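Local coordinates for secreted protein ASP-2 (Necator americanus, PDB 1U53) that is a secreted hookworm vaccine antigen of the CAP (pathogenesis-related-1) family, whose molecular activity is uncertain, at residues G34-G39 against A107-L112; A48-M53 against D173-G178; K115-N120 against R130-Y135; M138-T143 against G167-K172. All blocks are in the same frame, centred on the assembly; numbering follows the deposited sequence.

Interaction 1: residues G34-G39 against A107-L112; sequences GQAKDG and AWFGEL
A36 to G39 lie against F109 and L112 in a partly buried, mainly apolar contact, where the loop that follows helix 14-32 crosses the junction of helices 97-109 and 111-115 and is tied down by one backbone hydrogen bond. L112 contributes the largest single share of the covered surface. Its CG stands anti to the backbone N (chi1 171°), which carries the two methyls out to different loop residues: CD1 comes up to the carboxylate carbon D38 CG at 3.5 Å, and CD2 meets A36 CB at 3.8 Å. Between the branches, L112 CG packs closely on the carbonyl K37 O, 3.3 Å away. The side chains of D38 and L112 cross at about a right angle, with the methyl against the carboxylate carbon, while D38 OD1 turns to the backbone N of A40. F109 has a lighter share: A36 CB sits at the edge of its ring, near the ring plane, 4.1 Å from F109 CZ. Beyond the contact, the same ring packs on L27, S30 and V31 of helix 14-32 and meets Y135 edge-to-face. The bond that closes the contact runs from G39 N to L112 O, 2.9 Å long and nearly straight at 169°. On the outer side K37 folds back, and K37 NZ donates to D38 O at 2.9 Å as well as to G42 O. The chemistry is thus divided: apolar contact on the inner side, a single direct main-chain bond to L112 O, and lysine bonds that stay within the loop itself.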
# COMPACT_ATOMS: atom_id res chain seq x y z
N GLY A 34 14.08 -0.93 -9.71
CA GLY A 34 15.26 -0.27 -9.16
C GLY A 34 15.30 1.24 -9.28
O GLY A 34 16.37 1.83 -9.24
N GLN A 35 14.11 1.84 -9.44
CA GLN A 35 14.02 3.26 -9.80
C GLN A 35 13.63 4.14 -8.62
O GLN A 35 13.51 5.35 -8.77
CB GLN A 35 12.94 3.44 -10.87
CG GLN A 35 13.25 2.70 -12.17
CD GLN A 35 12.18 2.96 -13.19
OE1 GLN A 35 11.15 3.50 -12.87
NE2 GLN A 35 12.41 2.56 -14.42
N ALA A 36 13.44 3.55 -7.44
CA ALA A 36 12.97 4.32 -6.27
C ALA A 36 14.06 4.76 -5.33
O ALA A 36 14.75 3.91 -4.75
CB ALA A 36 11.91 3.49 -5.46
N LYS A 37 14.22 6.08 -5.14
CA LYS A 37 15.25 6.59 -4.24
C LYS A 37 15.03 6.15 -2.81
O LYS A 37 13.90 6.19 -2.30
CB LYS A 37 15.30 8.12 -4.31
CG LYS A 37 16.54 8.68 -3.60
CD LYS A 37 17.81 8.18 -4.30
CE LYS A 37 19.11 8.69 -3.66
NZ LYS A 37 19.42 8.14 -2.31
N ASP A 38 16.11 5.74 -2.13
CA ASP A 38 16.02 5.30 -0.75
C ASP A 38 16.81 6.31 0.09
O ASP A 38 17.96 6.66 -0.27
CB ASP A 38 16.66 3.91 -0.70
CG ASP A 38 16.56 3.23 0.65
OD1 ASP A 38 16.44 3.91 1.68
OD2 ASP A 38 16.63 1.98 0.66
N GLY A 39 16.20 6.84 1.16
CA GLY A 39 16.90 7.80 2.04
C GLY A 39 18.13 7.22 2.72
O GLY A 39 18.98 8.00 3.19
N ALA A 107 2.13 9.93 0.94
CA ALA A 107 2.63 10.06 2.32
C ALA A 107 3.19 8.73 2.81
O ALA A 107 4.20 8.67 3.52
CB ALA A 107 1.50 10.50 3.26
N TRP A 108 2.49 7.66 2.45
CA TRP A 108 2.93 6.31 2.86
C TRP A 108 4.21 5.95 2.15
O TRP A 108 5.18 5.49 2.77
CB TRP A 108 1.85 5.26 2.56
CG TRP A 108 0.57 5.48 3.36
CD1 TRP A 108 0.44 6.06 4.61
CD2 TRP A 108 -0.75 5.10 2.97
NE1 TRP A 108 -0.90 6.09 4.98
CE2 TRP A 108 -1.64 5.52 3.98
CE3 TRP A 108 -1.27 4.47 1.80
CZ2 TRP A 108 -3.01 5.28 3.91
CZ3 TRP A 108 -2.65 4.24 1.73
CH2 TRP A 108 -3.50 4.68 2.79
N PHE A 109 4.19 6.09 0.83
CA PHE A 109 5.36 5.69 0.04
C PHE A 109 6.55 6.56 0.37
O PHE A 109 7.69 6.10 0.28
CB PHE A 109 5.02 5.78 -1.43
CG PHE A 109 6.10 5.21 -2.30
CD1 PHE A 109 6.17 3.83 -2.53
CD2 PHE A 109 7.06 6.05 -2.85
CE1 PHE A 109 7.18 3.31 -3.34
CE2 PHE A 109 8.09 5.52 -3.64
CZ PHE A 109 8.14 4.17 -3.88
N GLY A 110 6.30 7.80 0.78
CA GLY A 110 7.39 8.76 1.02
C GLY A 110 8.32 8.40 2.16
O GLY A 110 9.42 8.94 2.22
N GLU A 111 7.91 7.45 3.00
CA GLU A 111 8.76 6.90 4.09
C GLU A 111 10.10 6.37 3.55
O GLU A 111 11.12 6.48 4.23
CB GLU A 111 7.97 5.82 4.85
CG GLU A 111 6.82 6.49 5.62
CD GLU A 111 5.95 5.55 6.39
OE1 GLU A 111 6.05 4.32 6.15
OE2 GLU A 111 5.17 6.06 7.26
N LEU A 112 10.10 5.79 2.34
CA LEU A 112 11.34 5.21 1.81
C LEU A 112 12.36 6.34 1.59
O LEU A 112 13.49 6.24 2.07
CB LEU A 112 11.07 4.50 0.47
CG LEU A 112 12.31 4.03 -0.31
CD1 LEU A 112 13.12 2.98 0.48
CD2 LEU A 112 11.85 3.51 -1.70

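Interaction 2: residues A48-M53 against D173-G178; sequences AKMKTM and DIYEKG
A48 and E176 supply the direct polar link between 48-53 and 173-178: A48 N donates to E176 O over 2.9 Å, at an almost linear 172°. A water adds a second link, accepting from K49 N at 2.9 Å and donating to E176 O at 2.8 Å, so this one carbonyl oxygen takes two hydrogen bonds and serves both neighbouring residues of the other loop. A48 CB points toward the other segment and packs on E176 CG at 4.1 Å and on the backbone at G178 N. Neither segment is a regular strand. Each is a loop, the first running from helix 14-32 to strand 54-55, the second leading out of the CAP domain's sheet into the cysteine-rich C-terminal end that carries the disulfides C181-C187 and C184-C194; A48 also bonds to the backbone of K183 there. The aromatic contact is a CH-pi interaction. M50 CE lies over one face of the Y175 ring, 4.1 Å from its centroid and 28° off the normal. CG of M50 is anti to its own N, and bends at chi2 and chi3 curl the thioether back so that the methyl reaches the tyrosine. Y175 OH is hydrogen-bonded to P45 O. Between the charged side chains, the lysine's methylene, not its ammonium, lies by the carboxylate: K49 CD rests 3.6 Å from E176 OE1, whereas K49 NZ stays 5.2 Å from that oxygen. The other carboxylate oxygen, E176 OE2, forms a salt bridge with K183.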
# COMPACT_ATOMS: atom_id res chain seq x y z
N ALA A 48 12.65 -9.39 -7.49
CA ALA A 48 12.65 -10.51 -8.45
C ALA A 48 11.25 -10.97 -8.86
O ALA A 48 11.08 -11.64 -9.89
CB ALA A 48 13.41 -11.71 -7.87
N LYS A 49 10.25 -10.68 -8.02
CA LYS A 49 8.88 -11.19 -8.24
C LYS A 49 7.85 -10.33 -7.51
O LYS A 49 7.02 -10.83 -6.70
CB LYS A 49 8.75 -12.66 -7.84
CG LYS A 49 9.11 -13.01 -6.40
CD LYS A 49 8.99 -14.56 -6.18
CE LYS A 49 7.54 -15.03 -6.35
NZ LYS A 49 7.43 -16.54 -6.02
N MET A 50 7.91 -9.02 -7.76
CA MET A 50 6.93 -8.13 -7.14
C MET A 50 5.56 -8.34 -7.81
O MET A 50 5.41 -8.18 -9.04
CB MET A 50 7.41 -6.69 -7.33
CG MET A 50 6.49 -5.65 -6.76
SD MET A 50 6.45 -5.62 -4.95
CE MET A 50 8.03 -4.87 -4.55
N LYS A 51 4.55 -8.67 -7.00
CA LYS A 51 3.28 -9.05 -7.58
C LYS A 51 2.39 -7.83 -7.84
O LYS A 51 2.42 -6.85 -7.07
CB LYS A 51 2.58 -10.09 -6.68
CG LYS A 51 3.49 -11.30 -6.37
CD LYS A 51 2.67 -12.49 -5.82
CE LYS A 51 3.52 -13.81 -5.80
NZ LYS A 51 2.75 -14.84 -5.04
N THR A 52 1.64 -7.91 -8.93
CA THR A 52 0.58 -6.92 -9.21
C THR A 52 -0.56 -7.06 -8.19
O THR A 52 -1.03 -8.20 -7.90
CB THR A 52 0.02 -7.17 -10.63
OG1 THR A 52 1.09 -7.07 -11.59
CG2 THR A 52 -0.95 -6.09 -11.01
N MET A 53 -1.06 -5.92 -7.70
CA MET A 53 -2.25 -5.89 -6.88
C MET A 53 -3.54 -5.78 -7.72
O MET A 53 -3.55 -5.24 -8.84
CB MET A 53 -2.25 -4.72 -5.89
CG MET A 53 -1.24 -4.84 -4.78
SD MET A 53 -1.21 -3.31 -3.84
CE MET A 53 -0.43 -3.87 -2.33
N ASP A 173 11.16 -10.88 4.97
CA ASP A 173 11.62 -9.91 3.97
C ASP A 173 10.43 -9.23 3.30
O ASP A 173 9.46 -9.88 2.92
CB ASP A 173 12.42 -10.60 2.88
CG ASP A 173 13.82 -10.98 3.32
OD1 ASP A 173 14.25 -10.60 4.43
OD2 ASP A 173 14.52 -11.59 2.51
N ILE A 174 10.58 -7.94 3.06
CA ILE A 174 9.51 -7.17 2.39
C ILE A 174 9.26 -7.72 0.98
O ILE A 174 8.12 -7.91 0.53
CB ILE A 174 9.91 -5.68 2.27
CG1 ILE A 174 10.17 -5.05 3.68
CG2 ILE A 174 8.82 -4.90 1.48
CD1 ILE A 174 11.18 -3.84 3.57
N TYR A 175 10.35 -7.94 0.25
CA TYR A 175 10.26 -8.67 -1.02
C TYR A 175 11.60 -9.36 -1.26
O TYR A 175 12.59 -9.03 -0.63
CB TYR A 175 9.90 -7.72 -2.18
CG TYR A 175 10.78 -6.49 -2.37
CD1 TYR A 175 11.94 -6.55 -3.16
CD2 TYR A 175 10.46 -5.24 -1.77
CE1 TYR A 175 12.76 -5.41 -3.36
CE2 TYR A 175 11.27 -4.11 -1.97
CZ TYR A 175 12.41 -4.20 -2.75
OH TYR A 175 13.19 -3.10 -2.92
N GLU A 176 11.57 -10.33 -2.18
CA GLU A 176 12.76 -11.03 -2.66
C GLU A 176 13.55 -10.17 -3.63
O GLU A 176 13.00 -9.69 -4.60
CB GLU A 176 12.33 -12.32 -3.38
CG GLU A 176 13.50 -13.08 -3.99
CD GLU A 176 13.14 -14.46 -4.53
OE1 GLU A 176 12.04 -15.00 -4.25
OE2 GLU A 176 13.98 -15.02 -5.27
N LYS A 177 14.86 -10.02 -3.40
CA LYS A 177 15.71 -9.20 -4.29
C LYS A 177 16.16 -9.98 -5.52
O LYS A 177 16.48 -11.17 -5.43
CB LYS A 177 16.96 -8.71 -3.56
CG LYS A 177 16.61 -7.75 -2.39
CD LYS A 177 17.86 -7.13 -1.74
CE LYS A 177 18.63 -8.06 -0.85
NZ LYS A 177 19.91 -7.26 -0.45
N GLY A 178 16.24 -9.30 -6.65
CA GLY A 178 16.86 -9.84 -7.84
C GLY A 178 16.34 -9.09 -9.05
O GLY A 178 15.51 -8.17 -8.91
O HOH W 1 10.33 -9.59 -5.37

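Interaction 3: residues K115-N120 against R130-Y135; sequences KGVGQN and RGVGHY
V117, which packs on V132 and Y135, is held in place by D38 OD1, a carboxylate oxygen that accepts from V117 N as well as from A40 N; the second oxygen, D38 OD2, takes G118 N. With its backbone fixed in this way, V117 directs CG2, the branch anti to the carbonyl carbon, into the contact. There it lies 3.9 Å from V132 CG1 and equally 3.9 Å from Y135 CE2, one methyl serving two partners. V132 CG1 in turn touches three consecutive residues of 115-120: besides V117 it meets K115 CB at 3.8 Å and approaches the carbonyl G116 O at 3.5 Å. V132 occupies the N-cap position of helix 133-138, whose first residues open the GHYTQMVW sequence that marks the CAP family. Here E111 grips the helix start from the neighbouring helix, through H134 ND1 and the backbone N of Y135; such a histidine-acid pair is consistent with the conserved central cavity of CAP proteins, although no bound ligand supports a function for it here. Across from V132, 115-120 leaves helix 111-115 at G116, where phi turns positive. Nearer the surface, the aliphatic part of K115 covers the main chain of the other segment, with K115 CG 3.4 Å from R130 O; a bend at chi2 (-49°) then leads the ammonium end away. The guanidinium of R130 turns one face to the carbonyls of K115 and G116. No hydrogen bond results, and its modelled position is doubtful because it comes too close to K115 O.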
# COMPACT_ATOMS: atom_id res chain seq x y z
N LYS A 115 12.84 8.51 5.44
CA LYS A 115 13.40 7.78 6.58
C LYS A 115 14.49 6.79 6.17
O LYS A 115 15.37 6.49 7.00
CB LYS A 115 12.31 7.04 7.36
CG LYS A 115 11.15 8.01 7.80
CD LYS A 115 11.68 9.25 8.45
CE LYS A 115 10.61 9.90 9.36
NZ LYS A 115 11.07 11.25 9.85
N GLY A 116 14.41 6.22 4.96
CA GLY A 116 15.40 5.23 4.54
C GLY A 116 15.04 3.82 4.97
O GLY A 116 14.50 3.60 6.07
N VAL A 117 15.32 2.85 4.10
CA VAL A 117 15.13 1.46 4.47
C VAL A 117 16.47 0.73 4.38
O VAL A 117 16.92 0.11 5.37
CB VAL A 117 14.13 0.81 3.50
CG1 VAL A 117 14.14 -0.70 3.64
CG2 VAL A 117 12.73 1.40 3.78
N GLY A 118 17.11 0.82 3.23
CA GLY A 118 18.41 0.13 3.04
C GLY A 118 18.33 -1.14 2.25
O GLY A 118 17.24 -1.52 1.76
N GLN A 119 19.47 -1.82 2.11
CA GLN A 119 19.51 -3.00 1.21
C GLN A 119 19.08 -4.28 1.90
O GLN A 119 18.78 -5.28 1.23
CB GLN A 119 20.92 -3.19 0.65
CG GLN A 119 21.42 -2.05 -0.16
CD GLN A 119 20.47 -1.66 -1.25
OE1 GLN A 119 20.35 -2.37 -2.27
NE2 GLN A 119 19.76 -0.54 -1.06
N ASN A 120 19.03 -4.29 3.24
CA ASN A 120 18.53 -5.46 3.95
C ASN A 120 17.04 -5.31 4.20
O ASN A 120 16.61 -4.47 5.00
CB ASN A 120 19.20 -5.62 5.33
CG ASN A 120 18.78 -6.92 6.03
OD1 ASN A 120 17.84 -7.60 5.63
ND2 ASN A 120 19.55 -7.29 7.08
N ARG A 130 12.15 2.85 12.32
CA ARG A 130 12.53 3.99 11.48
C ARG A 130 11.29 4.73 10.97
O ARG A 130 11.40 5.83 10.41
CB ARG A 130 13.40 3.57 10.29
CG ARG A 130 14.88 3.27 10.60
CD ARG A 130 15.69 3.25 9.29
NE ARG A 130 16.39 4.52 9.03
CZ ARG A 130 17.24 4.70 8.02
NH1 ARG A 130 17.47 3.72 7.18
NH2 ARG A 130 17.85 5.86 7.84
N GLY A 131 10.14 4.13 11.18
CA GLY A 131 8.85 4.68 10.72
C GLY A 131 8.62 4.42 9.25
O GLY A 131 8.24 5.32 8.50
N VAL A 132 8.87 3.18 8.82
CA VAL A 132 8.70 2.85 7.40
C VAL A 132 7.58 1.87 7.12
O VAL A 132 7.47 1.35 6.02
CB VAL A 132 10.00 2.35 6.76
CG1 VAL A 132 11.03 3.51 6.65
CG2 VAL A 132 10.53 1.18 7.55
N GLY A 133 6.75 1.60 8.12
CA GLY A 133 5.81 0.50 8.01
C GLY A 133 4.64 0.74 7.06
O GLY A 133 3.98 -0.20 6.62
N HIS A 134 4.39 2.00 6.70
CA HIS A 134 3.35 2.21 5.69
C HIS A 134 3.92 1.90 4.31
O HIS A 134 3.27 1.27 3.49
CB HIS A 134 2.81 3.64 5.72
CG HIS A 134 2.27 4.06 7.05
ND1 HIS A 134 2.97 4.89 7.90
CD2 HIS A 134 1.10 3.78 7.67
CE1 HIS A 134 2.25 5.10 9.00
NE2 HIS A 134 1.12 4.42 8.89
N TYR A 135 5.13 2.38 4.00
CA TYR A 135 5.81 1.99 2.78
C TYR A 135 5.97 0.48 2.62
O TYR A 135 5.65 -0.06 1.54
CB TYR A 135 7.21 2.68 2.71
CG TYR A 135 8.13 2.03 1.70
CD1 TYR A 135 7.98 2.27 0.35
CD2 TYR A 135 9.12 1.12 2.10
CE1 TYR A 135 8.82 1.68 -0.58
CE2 TYR A 135 9.95 0.52 1.17
CZ TYR A 135 9.77 0.79 -0.15
OH TYR A 135 10.58 0.20 -1.07

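Interaction 4: residues M138-T143 against G167-K172; sequences MVWQET and GNMMGK
W140 and G167 meet face on: G167 CA stands above the five-membered ring, 3.3 Å from its centroid and only 2° off the normal, a CH-pi contact centred on that ring. With no side chain at G167, the backbone itself can lie flat on the indole. The chain continues over the same face, bringing N168 N to 3.4 Å from W140 CE3, and M169 CB then closes on W140 CZ2 at 4.1 Å. Indole CG is anti to the backbone N (chi1 -163°), carrying the ring out under this peptide. The N168 amide stands almost upright on the ring plane, at 83°, with N168 OD1 3.9 Å from W140 CE3. Its rotation is fixed from both ends, by T136 OG1 at OD1 and by G133 O at ND2. Nearby, T143 OG1 is hydrogen-bonded to P165 O. No hydrogen bond joins 138-143 to 167-172 directly. The partners come from the two sequence signatures of the cysteine-rich secretory proteins: W140 belongs to the GHYTQMVW block, G167 and N168 to the C-Q-Y-x-P-x-G-N block, and their CH-pi contact is one place where the two blocks meet in this CAP fold.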
# COMPACT_ATOMS: atom_id res chain seq x y z
N MET A 138 2.92 -1.11 1.42
CA MET A 138 2.54 -0.83 0.05
C MET A 138 3.31 -1.74 -0.90
O MET A 138 2.78 -2.11 -1.94
CB MET A 138 2.86 0.62 -0.33
CG MET A 138 1.85 1.59 0.23
SD MET A 138 2.19 3.30 -0.32
CE MET A 138 1.55 3.16 -2.01
N VAL A 139 4.60 -2.01 -0.62
CA VAL A 139 5.41 -2.81 -1.53
C VAL A 139 5.69 -4.24 -1.06
O VAL A 139 6.65 -4.86 -1.52
CB VAL A 139 6.75 -2.10 -1.90
CG1 VAL A 139 6.47 -0.66 -2.52
CG2 VAL A 139 7.68 -1.97 -0.65
N TRP A 140 4.86 -4.75 -0.14
CA TRP A 140 5.01 -6.12 0.34
C TRP A 140 4.72 -7.11 -0.81
O TRP A 140 3.65 -7.08 -1.41
CB TRP A 140 4.04 -6.35 1.50
CG TRP A 140 4.40 -7.56 2.32
CD1 TRP A 140 3.87 -8.81 2.24
CD2 TRP A 140 5.35 -7.58 3.38
NE1 TRP A 140 4.44 -9.63 3.22
CE2 TRP A 140 5.38 -8.90 3.90
CE3 TRP A 140 6.21 -6.62 3.93
CZ2 TRP A 140 6.23 -9.27 4.96
CZ3 TRP A 140 7.06 -6.97 4.96
CH2 TRP A 140 7.06 -8.30 5.47
N GLN A 141 5.70 -7.95 -1.13
CA GLN A 141 5.66 -8.75 -2.36
C GLN A 141 4.39 -9.55 -2.42
O GLN A 141 3.76 -9.62 -3.49
CB GLN A 141 6.88 -9.64 -2.38
CG GLN A 141 6.79 -10.76 -3.40
CD GLN A 141 7.99 -11.63 -3.29
OE1 GLN A 141 9.08 -11.16 -3.48
NE2 GLN A 141 7.79 -12.90 -2.97
N GLU A 142 4.06 -10.21 -1.31
CA GLU A 142 2.99 -11.19 -1.32
C GLU A 142 1.60 -10.60 -1.15
O GLU A 142 0.58 -11.31 -1.31
CB GLU A 142 3.28 -12.29 -0.31
CG GLU A 142 4.54 -13.09 -0.73
CD GLU A 142 4.32 -13.87 -1.97
OE1 GLU A 142 3.17 -14.31 -2.20
OE2 GLU A 142 5.29 -14.09 -2.75
N THR A 143 1.52 -9.28 -0.93
CA THR A 143 0.22 -8.65 -0.78
C THR A 143 -0.32 -8.37 -2.18
O THR A 143 0.34 -7.65 -2.96
CB THR A 143 0.35 -7.35 -0.02
OG1 THR A 143 0.65 -7.65 1.34
CG2 THR A 143 -0.98 -6.58 -0.07
N GLY A 167 0.82 -7.73 5.12
CA GLY A 167 2.29 -7.64 5.08
C GLY A 167 2.84 -7.33 6.45
O GLY A 167 2.17 -7.61 7.46
N ASN A 168 4.06 -6.83 6.50
CA ASN A 168 4.70 -6.41 7.76
C ASN A 168 4.76 -7.52 8.79
O ASN A 168 4.54 -7.29 9.99
CB ASN A 168 3.98 -5.20 8.32
CG ASN A 168 4.23 -3.96 7.49
OD1 ASN A 168 4.99 -4.03 6.52
ND2 ASN A 168 3.66 -2.84 7.88
N MET A 169 5.08 -8.71 8.31
CA MET A 169 5.31 -9.86 9.18
C MET A 169 6.72 -9.77 9.77
O MET A 169 7.72 -9.67 9.04
CB MET A 169 5.07 -11.15 8.39
CG MET A 169 3.60 -11.27 7.93
SD MET A 169 3.06 -12.90 7.35
CE MET A 169 4.43 -13.14 6.24
N MET A 170 6.79 -9.71 11.10
CA MET A 170 8.04 -9.53 11.83
C MET A 170 9.08 -10.55 11.39
O MET A 170 8.80 -11.74 11.29
CB MET A 170 7.77 -9.63 13.35
CG MET A 170 8.98 -9.39 14.27
SD MET A 170 8.53 -9.42 16.05
CE MET A 170 8.22 -11.15 16.27
N GLY A 171 10.27 -10.05 11.06
CA GLY A 171 11.37 -10.94 10.74
C GLY A 171 11.42 -11.44 9.31
O GLY A 171 12.40 -12.09 8.93
N LYS A 172 10.39 -11.15 8.50
CA LYS A 172 10.36 -11.63 7.11
C LYS A 172 10.78 -10.51 6.19
O LYS A 172 10.71 -9.36 6.55
CB LYS A 172 8.95 -12.04 6.65
CG LYS A 172 8.23 -13.03 7.54
CD LYS A 172 8.92 -14.38 7.50
CE LYS A 172 8.18 -15.36 8.40
NZ LYS A 172 6.91 -15.86 7.76

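How the interactions relate
From the N terminus, interaction 1 closes the first long loop, bringing the segment after helix 14-32 against the junction of helices 97-109 and 111-115. Interaction 2 opens inside that loop, at 48-53, and closes only at 173-178, so the two cross. Interactions 3 and 4 follow interaction 1 in series and are both nested within interaction 2: the first closes a short loop around helix 125-128, the second encloses strands 145-152 and 157-164. D38 bonds interaction 1 to 3, N168 ND2 with G133 O joins 4 to 3, and a K51-E142 salt bridge joins 2 to 4. Together they tie the loops flanking the sheet to the helices and to the C-terminal cysteine-rich region.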